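Local coordinates for putative MCP-type signal transduction protein (Campylobacter jejuni subsp. jejuni serotype O:2, PDB 4WY9) that probably senses chemical cues, perhaps indirectly, through its periplasmic tandem-PAS domain as the chemoreceptor Tlp1 and signals to the chemotaxis machinery, at residues Gly262-Asn270 with Val281-Phe291; Leu208-Met218 with His221-Lys232. All blocks are in the same frame, centred on the assembly; numbering follows the deposited sequence. Where two conformers were deposited one is given.

Contact 1: Gly262-Asn270 with Val281-Phe291; sequences GDDSYAAIN and VLVTAPKYSVF
The phenol ring of Tyr266 is covered on one face by the aliphatic part of Lys287, whose CG makes a CH-pi contact offset toward the rim, 3.6 Å from Tyr266 CE2. At the ring's edge, near its plane, lies Val290, with CG1 4.3 Å from Tyr266 CE2. Phe291 meets the same edge, and the two side chains cross at about a right angle: Tyr266 OH sits in the plane of the Phe291 ring, 3.9 Å from its CE2. Val290 CG1 also lies over one face of the Phe291 ring, offset toward its rim. The tyrosine hydroxyl finds its polar partner in Thr9 of the long helix 8-51.

Lys287 serves two purposes at once. Because its chain runs extended beyond CG (chi2 172°), the methylenes pass across the tyrosine while the ammonium goes on to the carboxylate of Asp264. Lys287 NZ meets Asp264 OD1 at 3.0 Å, a salt bridge, coming from above the carboxylate, 38° out of its plane, and a water joins Asp264 OD2 to NZ by a second route. At the backbone, Lys287 N gives Asp264 O a nearly straight bond of 2.8 Å just where the strand turns into helix 287-291, with Pro286 at the N-cap.

On the other side of the sheet, Ser265 OG donates to Asp263 O at 2.8 Å and shares a water with Thr284 OG1, which is also hydrogen-bonded to the backbone N of Leu208. Farther along this side, Ile269 CD1 lies 3.6 Å from Leu282 CB. Paired backbone bonds at Tyr266-Ala285, Ala268-Val283 and Asn270-Val281 set the register. Such pairing is that of an antiparallel beta hairpin, here strands 264-274 and 277-286, neighbours in a five-stranded sheet of order 2-1-5-4-3 that marks the PAS fold.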
loop_
_atom_site.group_PDB
_atom_site.type_symbol
_atom_site.label_atom_id
_atom_site.label_comp_id
_atom_site.label_asym_id
_atom_site.label_seq_id
_atom_site.Cartn_x
_atom_site.Cartn_y
_atom_site.Cartn_z
ATOM N N GLY A 262 -8.082 22.173 -14.125
ATOM C CA GLY A 262 -8.614 22.785 -15.320
ATOM C C GLY A 262 -7.786 22.620 -16.576
ATOM O O GLY A 262 -8.249 23.007 -17.667
ATOM N N ASP A 263 -6.588 22.090 -16.452
ATOM C CA ASP A 263 -5.688 22.020 -17.581
ATOM C C ASP A 263 -6.113 20.949 -18.585
ATOM O O ASP A 263 -6.161 19.751 -18.274
ATOM C CB ASP A 263 -4.250 21.710 -17.150
ATOM C CG ASP A 263 -3.546 22.879 -16.481
ATOM O OD1 ASP A 263 -4.052 24.012 -16.510
ATOM O OD2 ASP A 263 -2.431 22.667 -15.971
ATOM N N ASP A 264 -6.313 21.373 -19.826
ATOM C CA ASP A 264 -6.559 20.477 -20.934
ATOM C C ASP A 264 -5.248 19.754 -21.268
ATOM O O ASP A 264 -4.252 20.403 -21.603
ATOM C CB ASP A 264 -7.082 21.277 -22.123
ATOM C CG ASP A 264 -7.624 20.413 -23.230
ATOM O OD1 ASP A 264 -7.461 19.200 -23.195
ATOM O OD2 ASP A 264 -8.251 20.989 -24.129
ATOM N N SER A 265 -5.241 18.431 -21.167
ATOM C CA SER A 265 -4.019 17.668 -21.114
ATOM C C SER A 265 -4.042 16.425 -21.988
ATOM O O SER A 265 -5.113 15.963 -22.405
ATOM C CB SER A 265 -3.716 17.235 -19.665
ATOM O OG SER A 265 -3.759 18.348 -18.759
ATOM N N TYR A 266 -2.854 15.869 -22.228
ATOM C CA TYR A 266 -2.710 14.469 -22.572
ATOM C C TYR A 266 -2.494 13.708 -21.274
ATOM O O TYR A 266 -1.791 14.185 -20.381
ATOM C CB TYR A 266 -1.546 14.236 -23.532
ATOM C CG TYR A 266 -1.706 14.966 -24.848
ATOM C CD1 TYR A 266 -2.664 14.577 -25.750
ATOM C CD2 TYR A 266 -0.870 16.024 -25.184
ATOM C CE1 TYR A 266 -2.841 15.252 -26.959
ATOM C CE2 TYR A 266 -1.027 16.688 -26.371
ATOM C CZ TYR A 266 -2.002 16.298 -27.269
ATOM O OH TYR A 266 -2.144 16.976 -28.454
ATOM N N ALA A 267 -3.080 12.524 -21.154
ATOM C CA ALA A 267 -2.920 11.697 -19.950
ATOM C C ALA A 267 -2.664 10.274 -20.330
ATOM O O ALA A 267 -3.417 9.716 -21.136
ATOM C CB ALA A 267 -4.140 11.773 -19.056
ATOM N N ALA A 268 -1.673 9.651 -19.712
ATOM C CA ALA A 268 -1.458 8.241 -19.878
ATOM C C ALA A 268 -1.814 7.493 -18.610
ATOM O O ALA A 268 -1.586 7.994 -17.492
ATOM C CB ALA A 268 -0.036 7.939 -20.263
ATOM N N ILE A 269 -2.339 6.290 -18.787
ATOM C CA ILE A 269 -2.649 5.367 -17.705
ATOM C C ILE A 269 -1.873 4.096 -17.929
ATOM O O ILE A 269 -1.875 3.560 -19.037
ATOM C CB ILE A 269 -4.169 5.016 -17.627
ATOM C CG1 ILE A 269 -4.983 6.273 -17.381
ATOM C CG2 ILE A 269 -4.487 3.959 -16.596
ATOM C CD1 ILE A 269 -4.722 6.877 -16.120
ATOM N N ASN A 270 -1.239 3.586 -16.876
ATOM C CA ASN A 270 -0.726 2.231 -16.898
ATOM C C ASN A 270 -1.293 1.524 -15.671
ATOM O O ASN A 270 -1.024 1.930 -14.525
ATOM C CB ASN A 270 0.802 2.186 -16.919
ATOM C CG ASN A 270 1.324 0.808 -17.134
ATOM O OD1 ASN A 270 1.221 -0.045 -16.258
ATOM N ND2 ASN A 270 1.845 0.540 -18.321
ATOM N N VAL A 281 -0.985 4.045 -12.476
ATOM C CA VAL A 281 -0.262 5.280 -12.517
ATOM C C VAL A 281 -0.859 6.131 -13.619
ATOM O O VAL A 281 -1.052 5.652 -14.738
ATOM C CB VAL A 281 1.260 5.097 -12.738
ATOM C CG1 VAL A 281 1.961 6.435 -12.832
ATOM C CG2 VAL A 281 1.840 4.256 -11.620
ATOM N N LEU A 282 -1.163 7.380 -13.291
ATOM C CA LEU A 282 -1.686 8.395 -14.203
ATOM C C LEU A 282 -0.642 9.477 -14.296
ATOM O O LEU A 282 -0.202 10.023 -13.288
ATOM C CB LEU A 282 -3.013 8.944 -13.663
ATOM C CG LEU A 282 -3.783 10.040 -14.411
ATOM C CD1 LEU A 282 -5.234 10.095 -13.984
ATOM C CD2 LEU A 282 -3.152 11.387 -14.165
ATOM N N VAL A 283 -0.258 9.856 -15.513
ATOM C CA VAL A 283 0.650 10.966 -15.720
ATOM C C VAL A 283 0.098 11.869 -16.809
ATOM O O VAL A 283 -0.322 11.381 -17.873
ATOM C CB VAL A 283 2.090 10.523 -16.075
ATOM C CG1 VAL A 283 2.986 11.729 -16.297
ATOM C CG2 VAL A 283 2.658 9.671 -14.968
ATOM N N THR A 284 0.092 13.170 -16.553
ATOM C CA THR A 284 -0.423 14.137 -17.500
ATOM C C THR A 284 0.640 15.078 -18.030
ATOM O O THR A 284 1.709 15.279 -17.418
ATOM C CB THR A 284 -1.508 14.985 -16.887
ATOM O OG1 THR A 284 -0.932 15.892 -15.953
ATOM C CG2 THR A 284 -2.575 14.147 -16.235
ATOM N N ALA A 285 0.325 15.676 -19.184
ATOM C CA ALA A 285 1.068 16.787 -19.778
ATOM C C ALA A 285 0.053 17.787 -20.302
ATOM O O ALA A 285 -0.665 17.480 -21.245
ATOM C CB ALA A 285 1.982 16.306 -20.895
ATOM N N PRO A 286 -0.050 18.980 -19.669
ATOM C CA PRO A 286 -0.942 20.015 -20.253
ATOM C C PRO A 286 -0.585 20.271 -21.697
ATOM O O PRO A 286 0.598 20.423 -22.027
ATOM C CB PRO A 286 -0.697 21.245 -19.374
ATOM C CG PRO A 286 -0.273 20.653 -18.069
ATOM C CD PRO A 286 0.570 19.461 -18.427
ATOM N N LYS A 287 -1.590 20.357 -22.560
ATOM C CA LYS A 287 -1.316 20.531 -23.997
ATOM C C LYS A 287 -0.574 21.812 -24.255
ATOM O O LYS A 287 0.332 21.886 -25.089
ATOM C CB LYS A 287 -2.598 20.454 -24.803
ATOM C CG LYS A 287 -3.254 19.100 -24.785
ATOM C CD LYS A 287 -4.598 19.052 -25.419
ATOM C CE LYS A 287 -5.272 17.738 -25.323
ATOM N NZ LYS A 287 -6.653 17.712 -25.692
ATOM N N TYR A 288 -0.912 22.871 -23.527
ATOM C CA TYR A 288 -0.236 24.152 -23.732
ATOM C C TYR A 288 1.262 24.023 -23.377
ATOM O O TYR A 288 2.113 24.609 -24.058
ATOM C CB TYR A 288 -0.873 25.243 -22.868
ATOM C CG TYR A 288 -0.345 26.590 -23.181
ATOM C CD1 TYR A 288 -0.915 27.380 -24.187
ATOM C CD2 TYR A 288 0.760 27.109 -22.496
ATOM C CE1 TYR A 288 -0.406 28.614 -24.488
ATOM C CE2 TYR A 288 1.277 28.359 -22.810
ATOM C CZ TYR A 288 0.689 29.114 -23.784
ATOM O OH TYR A 288 1.180 30.373 -24.120
ATOM N N SER A 289 1.589 23.203 -22.353
ATOM C CA SER A 289 2.974 23.022 -21.956
ATOM C C SER A 289 3.763 22.255 -23.017
ATOM O O SER A 289 4.943 22.460 -23.220
ATOM C CB SER A 289 3.035 22.280 -20.627
ATOM O OG SER A 289 2.360 23.000 -19.635
ATOM N N VAL A 290 3.085 21.341 -23.678
ATOM C CA VAL A 290 3.667 20.442 -24.674
ATOM C C VAL A 290 4.033 21.234 -25.918
ATOM O O VAL A 290 5.078 20.987 -26.548
ATOM C CB VAL A 290 2.621 19.312 -24.984
ATOM C CG1 VAL A 290 2.784 18.681 -26.267
ATOM C CG2 VAL A 290 2.625 18.338 -23.807
ATOM N N PHE A 291 3.211 22.207 -26.301
ATOM C CA PHE A 291 3.400 22.972 -27.493
ATOM C C PHE A 291 4.130 24.278 -27.306
ATOM O O PHE A 291 4.626 24.859 -28.272
ATOM C CB PHE A 291 2.059 23.199 -28.188
ATOM C CG PHE A 291 1.539 21.984 -28.894
ATOM C CD1 PHE A 291 2.099 21.598 -30.102
ATOM C CD2 PHE A 291 0.560 21.191 -28.331
ATOM C CE1 PHE A 291 1.661 20.466 -30.744
ATOM C CE2 PHE A 291 0.135 20.046 -28.981
ATOM C CZ PHE A 291 0.674 19.701 -30.181
HETATM O O HOH W 1 -3.274 23.014 -21.730
HETATM O O HOH W 2 -8.383 19.973 -26.641
HETATM O O HOH W 3 -2.520 18.007 -16.231
#

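Contact 2: Leu208-Met218 with His221-Lys232; sequences LRVLLNSDGFM and HPNKNLVLKNLK. With ACT (acetate ion), chain B.
Asn230 stands with its amide steeply over the ring of Phe217, the two planes 75° apart and ND2 3.4 Å above the ring plane, over its centre. Placing CG anti to the backbone N (chi1 -160°) lets this one amide serve three neighbours. While ND2 rests on the phenyl face, it also donates to Asp215 O at 2.8 Å, a partner in the amide plane; OD1 receives Lys232 N on a lone pair and caps the helix beginning at Leu231. Phe217 is further engaged by Arg152 in a cation-pi contact.

Met218 and His221 lie side by side, pointing the same way, with Met218 SD 3.7 Å from His221 CD2 and oblique to the imidazole. A bend at the last torsion of Met218 (chi3 -77°) turns its CE in against Leu226 O, at 3.4 Å, and against Leu231, whose side chain it crosses at about a right angle. Leu231 CD2 in turn packs on Leu212 CD1 at 3.9 Å.

The imidazole of His221 is sandwiched, Leu226 CD1 over one face and Pro222 CD over the opposite one, both toward the rim. Its two nitrogens fix its rotation: ND1 accepts Asn223 N in the ring plane, and His221 NE2 donates to an acetate oxygen (O) at 2.8 Å. Ser260 and Tyr257 also bind the acetate, while methyl groups of Leu208, Val210 and Leu231 pack round it, that of Val210 against the acetate methyl.

Between these groups, Met218 N to Lys229 O and Leu228 N to Met218 O (2.7 Å) tie the chain back on itself, and Leu231 N bonds to Gly216 O. A loop that folds back from the outermost strand 218-220 to cover one face of the sheet is consistent with the ligand pocket of PAS sensors, although the acetate probably came from the crystallisation liquor.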
loop_
_atom_site.group_PDB
_atom_site.type_symbol
_atom_site.label_atom_id
_atom_site.label_comp_id
_atom_site.label_asym_id
_atom_site.label_seq_id
_atom_site.Cartn_x
_atom_site.Cartn_y
_atom_site.Cartn_z
ATOM N N LEU A 208 1.251 16.248 -13.925
ATOM C CA LEU A 208 0.743 15.597 -12.720
ATOM C C LEU A 208 1.143 14.142 -12.760
ATOM O O LEU A 208 0.922 13.483 -13.772
ATOM C CB LEU A 208 -0.769 15.740 -12.595
ATOM C CG LEU A 208 -1.312 17.172 -12.624
ATOM C CD1 LEU A 208 -2.821 17.153 -12.688
ATOM C CD2 LEU A 208 -0.831 17.983 -11.443
ATOM N N ARG A 209 1.693 13.633 -11.653
ATOM C CA ARG A 209 2.044 12.239 -11.491
ATOM C C ARG A 209 1.264 11.685 -10.318
ATOM O O ARG A 209 1.380 12.205 -9.200
ATOM C CB ARG A 209 3.543 12.077 -11.315
ATOM C CG ARG A 209 4.335 12.484 -12.537
ATOM C CD ARG A 209 5.811 12.597 -12.308
ATOM N NE ARG A 209 6.162 13.816 -11.628
ATOM C CZ ARG A 209 7.376 14.100 -11.149
ATOM N NH1 ARG A 209 8.329 13.193 -11.193
ATOM N NH2 ARG A 209 7.599 15.269 -10.571
ATOM N N VAL A 210 0.443 10.676 -10.569
ATOM C CA VAL A 210 -0.585 10.214 -9.659
ATOM C C VAL A 210 -0.568 8.711 -9.552
ATOM O O VAL A 210 -0.460 7.995 -10.552
ATOM C CB VAL A 210 -1.977 10.694 -10.119
ATOM C CG1 VAL A 210 -3.071 10.234 -9.187
ATOM C CG2 VAL A 210 -2.011 12.217 -10.313
ATOM N N LEU A 211 -0.669 8.196 -8.316
ATOM C CA LEU A 211 -0.893 6.770 -8.055
ATOM C C LEU A 211 -2.273 6.633 -7.438
ATOM O O LEU A 211 -2.551 7.298 -6.449
ATOM C CB LEU A 211 0.160 6.173 -7.150
ATOM C CG LEU A 211 -0.015 4.724 -6.745
ATOM C CD1 LEU A 211 0.102 3.789 -7.934
ATOM C CD2 LEU A 211 0.977 4.329 -5.662
ATOM N N LEU A 212 -3.107 5.776 -7.993
ATOM C CA LEU A 212 -4.437 5.585 -7.443
ATOM C C LEU A 212 -4.861 4.152 -7.607
ATOM O O LEU A 212 -4.311 3.415 -8.442
ATOM C CB LEU A 212 -5.426 6.567 -8.046
ATOM C CG LEU A 212 -5.916 6.512 -9.461
ATOM C CD1 LEU A 212 -6.904 7.622 -9.742
ATOM C CD2 LEU A 212 -4.803 6.573 -10.503
ATOM N N ASN A 213 -5.845 3.706 -6.825
ATOM C CA ASN A 213 -6.337 2.352 -7.063
ATOM C C ASN A 213 -7.411 2.385 -8.158
ATOM O O ASN A 213 -7.819 3.472 -8.610
ATOM C CB ASN A 213 -6.778 1.649 -5.762
ATOM C CG ASN A 213 -8.042 2.185 -5.145
ATOM O OD1 ASN A 213 -8.763 2.973 -5.719
ATOM N ND2 ASN A 213 -8.346 1.664 -3.954
ATOM N N SER A 214 -7.873 1.233 -8.615
ATOM C CA SER A 214 -8.761 1.203 -9.768
ATOM C C SER A 214 -10.127 1.837 -9.442
ATOM O O SER A 214 -10.842 2.250 -10.345
ATOM C CB SER A 214 -8.954 -0.234 -10.272
ATOM O OG SER A 214 -9.573 -1.054 -9.305
ATOM N N ASP A 215 -10.482 1.896 -8.157
ATOM C CA ASP A 215 -11.703 2.546 -7.726
ATOM C C ASP A 215 -11.620 4.065 -7.787
ATOM O O ASP A 215 -12.633 4.747 -7.690
ATOM C CB ASP A 215 -12.105 2.088 -6.309
ATOM C CG ASP A 215 -12.472 0.628 -6.246
ATOM O OD1 ASP A 215 -13.207 0.171 -7.144
ATOM O OD2 ASP A 215 -12.037 -0.068 -5.302
ATOM N N GLY A 216 -10.398 4.595 -7.959
ATOM C CA GLY A 216 -10.206 6.022 -8.058
ATOM C C GLY A 216 -9.580 6.701 -6.860
ATOM O O GLY A 216 -9.328 7.912 -6.908
ATOM N N PHE A 217 -9.320 5.963 -5.770
ATOM C CA PHE A 217 -8.786 6.561 -4.571
ATOM C C PHE A 217 -7.302 6.827 -4.691
ATOM O O PHE A 217 -6.516 5.916 -4.968
ATOM C CB PHE A 217 -9.102 5.686 -3.353
ATOM C CG PHE A 217 -10.542 5.590 -3.050
ATOM C CD1 PHE A 217 -11.244 6.686 -2.527
ATOM C CD2 PHE A 217 -11.236 4.429 -3.316
ATOM C CE1 PHE A 217 -12.587 6.582 -2.268
ATOM C CE2 PHE A 217 -12.611 4.330 -3.055
ATOM C CZ PHE A 217 -13.276 5.405 -2.551
ATOM N N MET A 218 -6.907 8.078 -4.489
ATOM C CA MET A 218 -5.555 8.496 -4.726
ATOM C C MET A 218 -4.617 8.231 -3.543
ATOM O O MET A 218 -4.907 8.584 -2.414
ATOM C CB MET A 218 -5.518 9.953 -5.114
ATOM C CG MET A 218 -6.122 10.180 -6.510
ATOM S SD MET A 218 -6.188 11.909 -6.995
ATOM C CE MET A 218 -7.596 12.455 -6.044
ATOM N N HIS A 221 -0.687 12.328 -5.098
ATOM C CA HIS A 221 -1.023 13.397 -6.023
ATOM C C HIS A 221 -0.120 14.559 -5.657
ATOM O O HIS A 221 0.121 14.802 -4.481
ATOM C CB HIS A 221 -2.499 13.754 -5.935
ATOM C CG HIS A 221 -2.999 14.697 -6.984
ATOM N ND1 HIS A 221 -2.656 16.034 -7.021
ATOM C CD2 HIS A 221 -3.777 14.497 -8.064
ATOM C CE1 HIS A 221 -3.197 16.598 -8.076
ATOM N NE2 HIS A 221 -3.915 15.677 -8.712
ATOM N N PRO A 222 0.333 15.346 -6.642
ATOM C CA PRO A 222 1.128 16.537 -6.316
ATOM C C PRO A 222 0.449 17.458 -5.315
ATOM O O PRO A 222 1.113 18.094 -4.504
ATOM C CB PRO A 222 1.308 17.201 -7.687
ATOM C CG PRO A 222 1.223 16.107 -8.658
ATOM C CD PRO A 222 0.262 15.122 -8.106
ATOM N N ASN A 223 -0.857 17.572 -5.422
ATOM C CA ASN A 223 -1.639 18.344 -4.461
ATOM C C ASN A 223 -1.939 17.442 -3.281
ATOM O O ASN A 223 -2.801 16.569 -3.337
ATOM C CB ASN A 223 -2.916 18.856 -5.135
ATOM C CG ASN A 223 -3.718 19.782 -4.219
ATOM O OD1 ASN A 223 -3.509 19.797 -3.015
ATOM N ND2 ASN A 223 -4.600 20.539 -4.794
ATOM N N LYS A 224 -1.234 17.671 -2.169
ATOM C CA LYS A 224 -1.355 16.793 -1.019
ATOM C C LYS A 224 -2.774 16.760 -0.503
ATOM O O LYS A 224 -3.181 15.759 0.099
ATOM C CB LYS A 224 -0.415 17.294 0.094
ATOM C CG LYS A 224 0.606 16.301 0.586
ATOM C CD LYS A 224 -0.050 15.035 1.093
ATOM C CE LYS A 224 0.963 14.121 1.810
ATOM N NZ LYS A 224 1.609 14.781 2.971
ATOM N N ASN A 225 -3.541 17.828 -0.706
ATOM C CA ASN A 225 -4.931 17.874 -0.297
ATOM C C ASN A 225 -5.840 16.888 -0.986
ATOM O O ASN A 225 -6.947 16.619 -0.512
ATOM C CB ASN A 225 -5.504 19.290 -0.507
ATOM C CG ASN A 225 -5.000 20.319 0.516
ATOM O OD1 ASN A 225 -4.128 20.075 1.378
ATOM N ND2 ASN A 225 -5.596 21.488 0.446
ATOM N N LEU A 226 -5.401 16.335 -2.117
ATOM C CA LEU A 226 -6.208 15.406 -2.861
ATOM C C LEU A 226 -5.926 13.945 -2.472
ATOM O O LEU A 226 -6.659 13.034 -2.846
ATOM C CB LEU A 226 -5.988 15.601 -4.351
ATOM C CG LEU A 226 -6.556 16.908 -4.921
ATOM C CD1 LEU A 226 -6.400 16.978 -6.432
ATOM C CD2 LEU A 226 -7.954 17.177 -4.482
ATOM N N VAL A 227 -4.846 13.721 -1.750
ATOM C CA VAL A 227 -4.509 12.357 -1.353
ATOM C C VAL A 227 -5.634 11.783 -0.490
ATOM O O VAL A 227 -6.204 12.477 0.347
ATOM C CB VAL A 227 -3.147 12.292 -0.651
ATOM C CG1 VAL A 227 -2.862 10.911 -0.050
ATOM C CG2 VAL A 227 -2.042 12.686 -1.636
ATOM N N LEU A 228 -5.961 10.515 -0.766
ATOM C CA LEU A 228 -7.056 9.730 -0.174
ATOM C C LEU A 228 -8.421 10.000 -0.762
ATOM O O LEU A 228 -9.362 9.245 -0.530
ATOM C CB LEU A 228 -7.092 9.859 1.361
ATOM C CG LEU A 228 -5.808 9.628 2.145
ATOM C CD1 LEU A 228 -6.105 9.642 3.635
ATOM C CD2 LEU A 228 -5.133 8.314 1.722
ATOM N N LYS A 229 -8.558 11.080 -1.537
ATOM C CA LYS A 229 -9.820 11.365 -2.173
ATOM C C LYS A 229 -10.004 10.542 -3.427
ATOM O O LYS A 229 -9.035 10.015 -3.991
ATOM C CB LYS A 229 -9.966 12.876 -2.443
ATOM C CG LYS A 229 -9.905 13.696 -1.148
ATOM C CD LYS A 229 -10.110 15.182 -1.379
ATOM C CE LYS A 229 -10.258 15.939 -0.043
ATOM N NZ LYS A 229 -9.147 15.648 0.898
ATOM N N ASN A 230 -11.247 10.447 -3.888
ATOM C CA ASN A 230 -11.519 9.804 -5.156
ATOM C C ASN A 230 -11.442 10.810 -6.275
ATOM O O ASN A 230 -12.143 11.831 -6.265
ATOM C CB ASN A 230 -12.878 9.107 -5.134
ATOM C CG ASN A 230 -13.000 8.056 -6.194
ATOM O OD1 ASN A 230 -12.879 8.351 -7.390
ATOM N ND2 ASN A 230 -13.076 6.815 -5.786
ATOM N N LEU A 231 -10.578 10.547 -7.253
ATOM C CA LEU A 231 -10.363 11.479 -8.360
ATOM C C LEU A 231 -11.669 11.753 -9.088
ATOM O O LEU A 231 -11.920 12.869 -9.559
ATOM C CB LEU A 231 -9.286 10.924 -9.300
ATOM C CG LEU A 231 -8.949 11.790 -10.520
ATOM C CD1 LEU A 231 -8.556 13.181 -10.101
ATOM C CD2 LEU A 231 -7.832 11.120 -11.274
ATOM N N LYS A 232 -12.543 10.754 -9.152
ATOM C CA LYS A 232 -13.816 10.925 -9.864
ATOM C C LYS A 232 -14.738 11.926 -9.173
ATOM O O LYS A 232 -15.547 12.568 -9.817
ATOM C CB LYS A 232 -14.508 9.579 -10.055
ATOM C CG LYS A 232 -13.631 8.569 -10.757
ATOM C CD LYS A 232 -14.343 7.268 -11.079
ATOM C CE LYS A 232 -14.644 6.489 -9.800
ATOM N NZ LYS A 232 -14.898 5.050 -10.161
HETATM C C ACT B . -5.905 15.369 -11.729
HETATM O O ACT B . -5.704 16.194 -10.792
HETATM O OXT ACT B . -6.824 15.630 -12.557
HETATM C CH3 ACT B . -5.118 14.109 -11.822
HETATM O O HOH W 4 -12.363 4.398 -11.146
HETATM O O HOH W 5 -15.799 4.288 -7.543
#

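Both contacts build on one antiparallel sheet, where strand 277-286 of contact 1 neighbours strand 209-213 of contact 2 and is bonded to it: Leu282 O probably accepts from Val210 N, and Thr284 N probably gives to Leu208 O. Contact 1 is the more buried and regular, a hairpin ladder with its charge pair kept to the end near helix 287-291. Contact 2, partly buried, joins strand to irregular loop and depends more on side-chain amide, imidazole and sulfur groups, with a single backbone bridge in place of a ladder. The two meet near the acetate site, where the side chain of Leu282 comes within about 4 Å (nearest atoms) in the conformer given.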